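Local atomic coordinates of laccase (Botrytis aclada, PDB entry 3SQR), a protein that oxidises hydroquinone-type phenols with its copper centres while reducing dioxygen to water, and probably serves in lignin degradation and detoxification of lignin-derived products. Residues L134-V139 / L153-Q158; D281-T286 / D322-R327; D391-S396 / T405-S410. One frame throughout, in Å; residues are numbered along the deposited sequence.

Contact 1. Residues L134-V139 / L153-Q158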
loop_
_atom_site.group_PDB
_atom_site.type_symbol
_atom_site.label_atom_id
_atom_site.label_comp_id
_atom_site.label_asym_id
_atom_site.label_seq_id
_atom_site.Cartn_x
_atom_site.Cartn_y
_atom_site.Cartn_z
ATOM N N LEU A 134 6.603 15.449 -7.204
ATOM C CA LEU A 134 6.450 15.335 -5.773
ATOM C C LEU A 134 5.088 15.816 -5.330
ATOM O O LEU A 134 4.444 15.256 -4.441
ATOM C CB LEU A 134 7.522 16.262 -5.122
ATOM C CG LEU A 134 7.214 16.619 -3.691
ATOM C CD1 LEU A 134 7.398 15.418 -2.739
ATOM C CD2 LEU A 134 8.202 17.801 -3.267
ATOM N N GLU A 135 4.609 16.888 -5.980
ATOM C CA GLU A 135 3.421 17.557 -5.559
ATOM C C GLU A 135 2.125 16.774 -5.867
ATOM O O GLU A 135 1.051 17.147 -5.487
ATOM C CB GLU A 135 3.357 18.953 -6.166
ATOM C CG GLU A 135 3.106 18.989 -7.603
ATOM C CD GLU A 135 4.322 18.704 -8.545
ATOM O OE1 GLU A 135 5.476 18.400 -8.084
ATOM O OE2 GLU A 135 4.090 18.858 -9.769
ATOM N N TYR A 136 2.280 15.604 -6.486
ATOM C CA TYR A 136 1.166 14.779 -6.804
ATOM C C TYR A 136 1.269 13.417 -6.091
ATOM O O TYR A 136 0.486 12.505 -6.381
ATOM C CB TYR A 136 1.042 14.621 -8.310
ATOM C CG TYR A 136 0.735 15.966 -8.978
ATOM C CD1 TYR A 136 -0.375 16.712 -8.558
ATOM C CD2 TYR A 136 1.586 16.496 -9.920
ATOM C CE1 TYR A 136 -0.666 17.920 -9.112
ATOM C CE2 TYR A 136 1.295 17.718 -10.520
ATOM C CZ TYR A 136 0.192 18.432 -10.076
ATOM O OH TYR A 136 -0.112 19.680 -10.627
ATOM N N ASP A 137 2.154 13.331 -5.101
ATOM C CA ASP A 137 2.245 12.138 -4.278
ATOM C C ASP A 137 1.030 11.863 -3.394
ATOM O O ASP A 137 0.787 10.731 -2.964
ATOM C CB ASP A 137 3.528 12.158 -3.462
ATOM C CG ASP A 137 3.863 10.851 -2.843
ATOM O OD1 ASP A 137 3.787 9.798 -3.570
ATOM O OD2 ASP A 137 4.249 10.835 -1.664
ATOM N N GLY A 138 0.270 12.909 -3.107
ATOM C CA GLY A 138 -0.999 12.798 -2.400
ATOM C C GLY A 138 -0.929 12.588 -0.920
ATOM O O GLY A 138 -1.890 12.122 -0.340
ATOM N N VAL A 139 0.123 13.110 -0.239
ATOM C CA VAL A 139 0.201 12.986 1.182
ATOM C C VAL A 139 -0.211 14.343 1.762
ATOM O O VAL A 139 0.587 15.257 1.634
ATOM C CB VAL A 139 1.552 12.673 1.699
ATOM C CG1 VAL A 139 1.572 12.505 3.209
ATOM C CG2 VAL A 139 2.034 11.278 1.012
ATOM N N LEU A 153 -8.588 18.416 -7.571
ATOM C CA LEU A 153 -7.178 18.487 -7.783
ATOM C C LEU A 153 -6.889 17.502 -8.858
ATOM O O LEU A 153 -7.277 16.368 -8.699
ATOM C CB LEU A 153 -6.406 18.084 -6.549
ATOM C CG LEU A 153 -4.895 18.100 -6.695
ATOM C CD1 LEU A 153 -4.256 19.400 -7.322
ATOM C CD2 LEU A 153 -4.292 17.733 -5.313
ATOM N N THR A 154 -6.183 17.973 -9.881
ATOM C CA THR A 154 -5.745 17.099 -11.001
ATOM C C THR A 154 -4.320 16.623 -10.757
ATOM O O THR A 154 -3.367 17.367 -10.845
ATOM C CB THR A 154 -5.884 17.812 -12.334
ATOM O OG1 THR A 154 -7.263 18.202 -12.495
ATOM C CG2 THR A 154 -5.432 16.862 -13.526
ATOM N N TYR A 155 -4.185 15.328 -10.516
ATOM C CA TYR A 155 -2.887 14.727 -10.332
ATOM C C TYR A 155 -2.338 14.377 -11.696
ATOM O O TYR A 155 -3.053 13.881 -12.547
ATOM C CB TYR A 155 -3.000 13.497 -9.454
ATOM C CG TYR A 155 -3.426 13.764 -8.005
ATOM C CD1 TYR A 155 -4.762 13.958 -7.630
ATOM C CD2 TYR A 155 -2.488 13.832 -7.011
ATOM C CE1 TYR A 155 -5.136 14.163 -6.329
ATOM C CE2 TYR A 155 -2.841 14.026 -5.733
ATOM C CZ TYR A 155 -4.148 14.210 -5.356
ATOM O OH TYR A 155 -4.461 14.386 -4.016
ATOM N N LYS A 156 -1.078 14.703 -11.894
ATOM C CA LYS A 156 -0.375 14.377 -13.103
ATOM C C LYS A 156 0.915 13.724 -12.837
ATOM O O LYS A 156 1.772 14.312 -12.167
ATOM C CB LYS A 156 -0.172 15.679 -13.922
ATOM C CG LYS A 156 -1.486 16.302 -14.401
ATOM C CD LYS A 156 -1.170 17.535 -15.331
ATOM C CE LYS A 156 -2.440 18.250 -15.827
ATOM N NZ LYS A 156 -2.161 19.007 -17.153
ATOM N N PHE A 157 1.166 12.531 -13.432
ATOM C CA PHE A 157 2.392 11.913 -13.259
ATOM C C PHE A 157 2.578 10.892 -14.335
ATOM O O PHE A 157 1.594 10.480 -14.944
ATOM C CB PHE A 157 2.583 11.281 -11.877
ATOM C CG PHE A 157 1.511 10.329 -11.482
ATOM C CD1 PHE A 157 0.381 10.779 -10.837
ATOM C CD2 PHE A 157 1.601 8.974 -11.772
ATOM C CE1 PHE A 157 -0.623 9.911 -10.424
ATOM C CE2 PHE A 157 0.558 8.108 -11.360
ATOM C CZ PHE A 157 -0.544 8.606 -10.655
ATOM N N GLN A 158 3.828 10.629 -14.634
ATOM C CA GLN A 158 4.175 9.512 -15.484
ATOM C C GLN A 158 4.337 8.251 -14.699
ATOM O O GLN A 158 4.930 8.222 -13.601
ATOM C CB GLN A 158 5.474 9.768 -16.281
ATOM C CG GLN A 158 5.715 8.805 -17.385
ATOM C CD GLN A 158 6.879 9.218 -18.256
ATOM O OE1 GLN A 158 7.796 9.897 -17.773
ATOM N NE2 GLN A 158 6.875 8.778 -19.546
#
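Tyr136 lays its ring against the backbone of strand 153-158, and the contact is mostly this one side chain. Its CB sits 3.8 Å from CD2 of Tyr155. With CG anti to the carbonyl carbon (chi1 -64°), the ring is swung over the peptide between Tyr155 and Lys156, and Lys156 N lies over one face, 3.6 Å above the plane and offset toward the rim. Glu135 CG lies over the opposite face, also toward its rim. Tyr136 CD2 reaches Lys156 O at 3.1 Å, while on the other flank Tyr136 CE1 is 3.3 Å from Thr154 O. Leu153 CD1 meets Tyr136 CE1 at the ring edge, 4.3 Å away. At the tip, Tyr136 OH bonds to Asp553. In return, Tyr136 O lies at the edge of the Tyr155 ring, 3.3 Å from Tyr155 CD2, and the Tyr155 hydroxyl goes on to Gln144 and Ile123 N. Asp137 is second shell to the copper cluster: its OD2 bonds to His468, a copper ligand, and its O to His124, probably a type 2 copper ligand. No hydrogen bond joins the two segments, and Thr154 O is buried without a polar partner; ring-to-peptide packing therefore does the holding, with both phenol hydroxyls tied elsewhere.

Contact 2. Residues D281-T286 / D322-R327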
loop_
_atom_site.group_PDB
_atom_site.type_symbol
_atom_site.label_atom_id
_atom_site.label_comp_id
_atom_site.label_asym_id
_atom_site.label_seq_id
_atom_site.Cartn_x
_atom_site.Cartn_y
_atom_site.Cartn_z
ATOM N N ASP A 281 -5.819 -23.697 -2.169
ATOM C CA ASP A 281 -5.638 -25.116 -1.888
ATOM C C ASP A 281 -5.280 -25.877 -3.150
ATOM O O ASP A 281 -5.872 -25.703 -4.214
ATOM C CB ASP A 281 -6.916 -25.723 -1.328
ATOM C CG ASP A 281 -7.277 -25.212 0.021
ATOM O OD1 ASP A 281 -6.529 -24.399 0.641
ATOM O OD2 ASP A 281 -8.358 -25.634 0.488
ATOM N N ASN A 282 -4.290 -26.746 -2.988
ATOM C CA ASN A 282 -3.816 -27.651 -4.011
ATOM C C ASN A 282 -3.241 -26.953 -5.234
ATOM O O ASN A 282 -3.063 -27.568 -6.260
ATOM C CB ASN A 282 -4.915 -28.625 -4.407
ATOM C CG ASN A 282 -4.366 -29.883 -5.030
ATOM O OD1 ASN A 282 -4.837 -30.277 -6.081
ATOM N ND2 ASN A 282 -3.342 -30.505 -4.391
ATOM N N HIS A 283 -2.899 -25.659 -5.086
ATOM C CA HIS A 283 -2.241 -24.929 -6.159
ATOM C C HIS A 283 -0.955 -24.294 -5.627
ATOM O O HIS A 283 -0.785 -24.064 -4.439
ATOM C CB HIS A 283 -3.201 -23.883 -6.765
ATOM C CG HIS A 283 -4.348 -24.460 -7.543
ATOM N ND1 HIS A 283 -5.424 -25.094 -6.952
ATOM C CD2 HIS A 283 -4.586 -24.482 -8.872
ATOM C CE1 HIS A 283 -6.271 -25.466 -7.898
ATOM N NE2 HIS A 283 -5.792 -25.095 -9.068
ATOM N N THR A 284 -0.021 -24.158 -6.543
ATOM C CA THR A 284 1.264 -23.580 -6.295
ATOM C C THR A 284 1.231 -22.159 -6.866
ATOM O O THR A 284 0.688 -21.862 -7.939
ATOM C CB THR A 284 2.366 -24.384 -6.990
ATOM O OG1 THR A 284 2.377 -25.711 -6.406
ATOM C CG2 THR A 284 3.706 -23.765 -6.739
ATOM N N LEU A 285 1.780 -21.288 -6.082
ATOM C CA LEU A 285 1.944 -19.918 -6.528
ATOM C C LEU A 285 3.355 -19.734 -7.031
ATOM O O LEU A 285 4.286 -20.003 -6.288
ATOM C CB LEU A 285 1.683 -18.975 -5.364
ATOM C CG LEU A 285 0.422 -19.155 -4.517
ATOM C CD1 LEU A 285 0.448 -18.105 -3.375
ATOM C CD2 LEU A 285 -0.890 -19.025 -5.285
ATOM N N THR A 286 3.519 -19.242 -8.242
ATOM C CA THR A 286 4.814 -18.805 -8.722
ATOM C C THR A 286 4.878 -17.272 -8.580
ATOM O O THR A 286 4.214 -16.554 -9.296
ATOM C CB THR A 286 5.049 -19.182 -10.123
ATOM O OG1 THR A 286 5.072 -20.619 -10.206
ATOM C CG2 THR A 286 6.407 -18.677 -10.584
ATOM N N ASP A 322 -12.260 -28.988 -9.801
ATOM C CA ASP A 322 -13.023 -29.021 -8.591
ATOM C C ASP A 322 -13.036 -27.562 -8.083
ATOM O O ASP A 322 -12.361 -26.685 -8.670
ATOM C CB ASP A 322 -12.346 -29.896 -7.536
ATOM C CG ASP A 322 -13.354 -30.525 -6.534
ATOM O OD1 ASP A 322 -14.519 -30.068 -6.417
ATOM O OD2 ASP A 322 -12.938 -31.470 -5.847
ATOM N N ASN A 323 -13.799 -27.375 -7.014
ATOM C CA ASN A 323 -13.804 -26.158 -6.210
ATOM C C ASN A 323 -12.711 -26.244 -5.171
ATOM O O ASN A 323 -12.497 -27.275 -4.517
ATOM C CB ASN A 323 -15.167 -26.030 -5.549
ATOM C CG ASN A 323 -16.261 -26.106 -6.536
ATOM O OD1 ASN A 323 -16.184 -25.471 -7.576
ATOM N ND2 ASN A 323 -17.257 -26.965 -6.281
ATOM N N TYR A 324 -11.981 -25.152 -4.973
ATOM C CA TYR A 324 -10.903 -25.143 -4.017
ATOM C C TYR A 324 -11.060 -23.879 -3.190
ATOM O O TYR A 324 -11.524 -22.816 -3.720
ATOM C CB TYR A 324 -9.538 -25.131 -4.719
ATOM C CG TYR A 324 -9.256 -26.379 -5.474
ATOM C CD1 TYR A 324 -9.670 -26.522 -6.748
ATOM C CD2 TYR A 324 -8.591 -27.447 -4.856
ATOM C CE1 TYR A 324 -9.413 -27.738 -7.451
ATOM C CE2 TYR A 324 -8.338 -28.662 -5.539
ATOM C CZ TYR A 324 -8.744 -28.775 -6.830
ATOM O OH TYR A 324 -8.511 -29.937 -7.534
ATOM N N TRP A 325 -10.746 -24.010 -1.911
ATOM C CA TRP A 325 -10.745 -22.832 -1.066
ATOM C C TRP A 325 -9.590 -21.910 -1.435
ATOM O O TRP A 325 -8.434 -22.350 -1.637
ATOM C CB TRP A 325 -10.589 -23.185 0.389
ATOM C CG TRP A 325 -11.817 -23.659 0.982
ATOM C CD1 TRP A 325 -12.047 -24.902 1.464
ATOM C CD2 TRP A 325 -13.032 -22.903 1.149
ATOM N NE1 TRP A 325 -13.338 -24.973 1.962
ATOM C CE2 TRP A 325 -13.974 -23.768 1.754
ATOM C CE3 TRP A 325 -13.406 -21.582 0.848
ATOM C CZ2 TRP A 325 -15.308 -23.359 2.053
ATOM C CZ3 TRP A 325 -14.707 -21.163 1.134
ATOM C CH2 TRP A 325 -15.653 -22.060 1.744
ATOM N N ILE A 326 -9.905 -20.617 -1.459
ATOM C CA ILE A 326 -8.865 -19.553 -1.562
ATOM C C ILE A 326 -8.774 -19.011 -0.167
ATOM O O ILE A 326 -9.766 -18.580 0.416
ATOM C CB ILE A 326 -9.154 -18.449 -2.607
ATOM C CG1 ILE A 326 -9.347 -19.024 -4.051
ATOM C CG2 ILE A 326 -8.016 -17.343 -2.554
ATOM C CD1 ILE A 326 -9.982 -17.992 -5.027
ATOM N N ARG A 327 -7.583 -19.101 0.417
ATOM C CA ARG A 327 -7.405 -18.814 1.819
ATOM C C ARG A 327 -6.659 -17.513 2.009
ATOM O O ARG A 327 -5.532 -17.394 1.555
ATOM C CB ARG A 327 -6.628 -19.960 2.485
ATOM C CG ARG A 327 -7.487 -21.233 2.460
ATOM C CD ARG A 327 -6.981 -22.284 3.317
ATOM N NE ARG A 327 -7.669 -23.529 2.987
ATOM C CZ ARG A 327 -8.720 -24.038 3.643
ATOM N NH1 ARG A 327 -9.276 -23.418 4.683
ATOM N NH2 ARG A 327 -9.237 -25.195 3.224
#
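Tyr324 is the first residue of 322-327 to meet the loop 281-286. Its ring presents one face to His283, whose CE1 comes down 3.7 Å from Tyr324 CD1, toward the rim. This is a T-shaped pair, imidazole edge to phenol face, with the planes 83° apart. What fixes the imidazole's rotation is a nearly straight bond within the loop, His283 ND1 to Asp281 O at 2.8 Å; the acceptor lies in the ring plane, and NE2 is held at the far side by Tyr349. Asn282 crosses the phenol obliquely, its CB 3.6 Å from Tyr324 CE2, and the phenol OH bonds to Ala320 O.

The setting is the second cupredoxin-like domain of the laccase. Strand 323-327 runs between 276-280 and 344-348 in one sheet, while the chain leaving 276-280 turns through Asp281-Thr284 to enter strand 285-290 of another sheet. The contact thus lies where the chain passes between the two sheets.

Next comes Trp325, whose O accepts from Asp281 N at 3.0 Å, extending the antiparallel pairing with 276-280 into the turn. Trp325 CB lies 3.3 Å from Asp281 OD2, an oxygen that also bonds to Ser359; OD2 sits near the indole plane, at its edge, and the rest of the ring extends past Asp281.

Arg327 returns to Asp281 with an extended chain from CG to NE and grips the carboxylate side-on. In this bidentate salt bridge Arg327 NE donates to Asp281 OD1 at 2.7 Å, in the guanidinium plane, and Arg327 NH2 to Asp281 OD2 at 2.9 Å, somewhat tilted from it; both oxygens use their syn lone pairs. The carboxylate and guanidinium are nearly coplanar, 21° apart, with Trp325 CB over one guanidinium face, toward its rim.

Contact 3. Residues D391-S396 / T405-S410. With NAG (2-acetamido-2-deoxy-beta-D-glucopyranose), chain I.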
loop_
_atom_site.group_PDB
_atom_site.type_symbol
_atom_site.label_atom_id
_atom_site.label_comp_id
_atom_site.label_asym_id
_atom_site.label_seq_id
_atom_site.Cartn_x
_atom_site.Cartn_y
_atom_site.Cartn_z
ATOM N N ASP A 391 19.672 6.275 11.831
ATOM C CA ASP A 391 19.070 5.311 12.739
ATOM C C ASP A 391 17.936 5.998 13.452
ATOM O O ASP A 391 18.059 7.125 13.959
ATOM C CB ASP A 391 20.087 4.747 13.772
ATOM C CG ASP A 391 19.386 3.883 14.866
ATOM O OD1 ASP A 391 19.082 2.737 14.563
ATOM O OD2 ASP A 391 19.103 4.382 15.977
ATOM N N GLU A 392 16.792 5.327 13.491
ATOM C CA GLU A 392 15.663 5.816 14.215
ATOM C C GLU A 392 14.989 4.659 14.957
ATOM O O GLU A 392 15.086 3.506 14.565
ATOM C CB GLU A 392 14.705 6.551 13.291
ATOM C CG GLU A 392 15.324 7.927 12.850
ATOM C CD GLU A 392 14.326 8.903 12.458
ATOM O OE1 GLU A 392 13.400 8.534 11.687
ATOM O OE2 GLU A 392 14.488 10.066 12.881
ATOM N N GLN A 393 14.342 5.033 16.037
ATOM C CA GLN A 393 13.829 4.088 17.009
ATOM C C GLN A 393 12.395 4.340 17.319
ATOM O O GLN A 393 11.989 5.434 17.722
ATOM C CB GLN A 393 14.667 4.142 18.292
ATOM C CG GLN A 393 16.145 3.942 18.013
ATOM C CD GLN A 393 16.980 4.084 19.266
ATOM O OE1 GLN A 393 16.595 4.759 20.206
ATOM N NE2 GLN A 393 18.094 3.445 19.282
ATOM N N VAL A 394 11.621 3.278 17.181
ATOM C CA VAL A 394 10.197 3.340 17.460
ATOM C C VAL A 394 9.924 2.983 18.915
ATOM O O VAL A 394 10.359 1.966 19.412
ATOM C CB VAL A 394 9.415 2.419 16.537
ATOM C CG1 VAL A 394 7.903 2.582 16.734
ATOM C CG2 VAL A 394 9.792 2.744 15.057
ATOM N N SER A 395 9.133 3.837 19.533
ATOM C CA SER A 395 8.605 3.591 20.850
ATOM C C SER A 395 7.140 4.032 20.896
ATOM O O SER A 395 6.541 4.294 19.846
ATOM C CB SER A 395 9.470 4.308 21.900
ATOM O OG SER A 395 9.118 3.829 23.173
ATOM N N SER A 396 6.562 4.078 22.090
ATOM C CA SER A 396 5.222 4.595 22.240
ATOM C C SER A 396 5.093 5.500 23.441
ATOM O O SER A 396 5.947 5.487 24.340
ATOM C CB SER A 396 4.216 3.459 22.322
ATOM O OG SER A 396 4.440 2.715 23.497
ATOM N N THR A 405 6.161 6.842 18.620
ATOM C CA THR A 405 7.155 7.840 18.462
ATOM C C THR A 405 8.333 7.276 17.705
ATOM O O THR A 405 8.615 6.102 17.733
ATOM C CB THR A 405 7.634 8.380 19.849
ATOM O OG1 THR A 405 8.189 7.263 20.553
ATOM C CG2 THR A 405 6.454 9.027 20.652
ATOM N N ILE A 406 8.979 8.177 16.984
ATOM C CA ILE A 406 10.219 7.935 16.269
ATOM C C ILE A 406 11.221 8.914 16.846
ATOM O O ILE A 406 11.057 10.144 16.744
ATOM C CB ILE A 406 10.052 8.273 14.814
ATOM C CG1 ILE A 406 8.792 7.574 14.278
ATOM C CG2 ILE A 406 11.326 7.832 14.040
ATOM C CD1 ILE A 406 9.078 6.302 13.588
ATOM N N ASN A 407 12.239 8.359 17.461
ATOM C CA ASN A 407 13.155 9.106 18.303
ATOM C C ASN A 407 12.444 10.112 19.140
ATOM O O ASN A 407 12.734 11.316 19.119
ATOM C CB ASN A 407 14.208 9.750 17.420
ATOM C CG ASN A 407 15.317 8.832 17.169
ATOM O OD1 ASN A 407 15.110 7.672 16.868
ATOM N ND2 ASN A 407 16.530 9.338 17.280
ATOM N N SER A 408 11.478 9.590 19.883
ATOM C CA SER A 408 10.705 10.336 20.867
ATOM C C SER A 408 9.703 11.285 20.369
ATOM O O SER A 408 9.037 11.900 21.183
ATOM C CB SER A 408 11.623 10.991 21.928
ATOM O OG SER A 408 12.715 10.103 22.193
ATOM N N SER A 409 9.461 11.357 19.051
ATOM C CA SER A 409 8.513 12.316 18.524
ATOM C C SER A 409 7.427 11.588 17.711
ATOM O O SER A 409 7.720 10.809 16.831
ATOM C CB SER A 409 9.226 13.334 17.623
ATOM O OG SER A 409 8.296 14.166 16.992
ATOM N N SER A 410 6.186 11.878 17.985
ATOM C CA SER A 410 5.083 11.316 17.176
ATOM C C SER A 410 4.704 12.280 16.066
ATOM O O SER A 410 4.508 13.477 16.302
ATOM C CB SER A 410 3.895 11.061 18.078
ATOM O OG SER A 410 2.890 10.311 17.435
HETATM C C1 NAG I . 17.692 8.517 17.110
HETATM C C2 NAG I . 18.838 9.155 16.336
HETATM C C3 NAG I . 20.036 8.218 16.369
HETATM C C4 NAG I . 20.389 7.851 17.797
HETATM C C5 NAG I . 19.170 7.172 18.421
HETATM C C6 NAG I . 19.449 6.715 19.864
HETATM C C7 NAG I . 18.324 10.705 14.473
HETATM C C8 NAG I . 18.025 10.892 13.005
HETATM N N2 NAG I . 18.520 9.475 14.922
HETATM O O3 NAG I . 21.089 8.909 15.759
HETATM O O4 NAG I . 21.456 6.928 17.774
HETATM O O5 NAG I . 18.148 8.157 18.416
HETATM O O6 NAG I . 19.790 7.872 20.598
HETATM O O7 NAG I . 18.369 11.696 15.194
HETATM O O HOH W 1 10.829 6.788 19.909
#
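Val394 and Ile406 form a non-hydrogen-bonded antiparallel pair, followed by the hydrogen-bonded pair Ser395-Thr405, in the beta hairpin of strands 387-398 and 402-406 at one border of a sheet in the third cupredoxin-like domain. Ser395 N to Thr405 O and Thr405 N to Ser395 O are both 2.9 Å. Past Ile406 the second strand ends in a type I' turn, Ile406 to Ser409.

Here Asn407 extends the pairing with one backbone and one side-chain atom: its N donates to Gln393 O, and its OD1 accepts from Gln393 N at 2.9 Å. That donor lies nearly on the line of the C=O, though the N-H itself is bent off it (142°). The amide is thereby held while ND2 carries the N-linked sugar. In the modelled conformer of Ile406, one of two, CD1 is 3.9 Å from Val394 CG2, on the face turned to Ile453; Val394 is also near the type 1 copper ligand His463. Glu392 OE1 bonds to Tyr451. A water accepts from Ser408 N, donates to Gln393 O and is shared with Thr405 OG1, which chi1 61° sets between backbone N and carbonyl carbon. The sugar's N2 donates to Asp391 O at 2.6 Å.

How the contacts relate
The three contacts follow one another along the chain without touching; contacts 1 and 2 lie on opposite sides of its centre, their own centres about 38 Å apart. No strand is common to any two of them. Contact 1 is the most buried and lies close to the trinuclear copper cluster; it packs a loop on a strand without a hydrogen bond between them. Contacts 2 and 3 are partly buried and polar, but differently so: a charged pair and aromatic edge link a turn to a strand in contact 2, whereas backbone ladder, water and glycan mark the hairpin of contact 3. Contact 2 is remote from the coppers, while one face of contact 3 approaches the type 1 site.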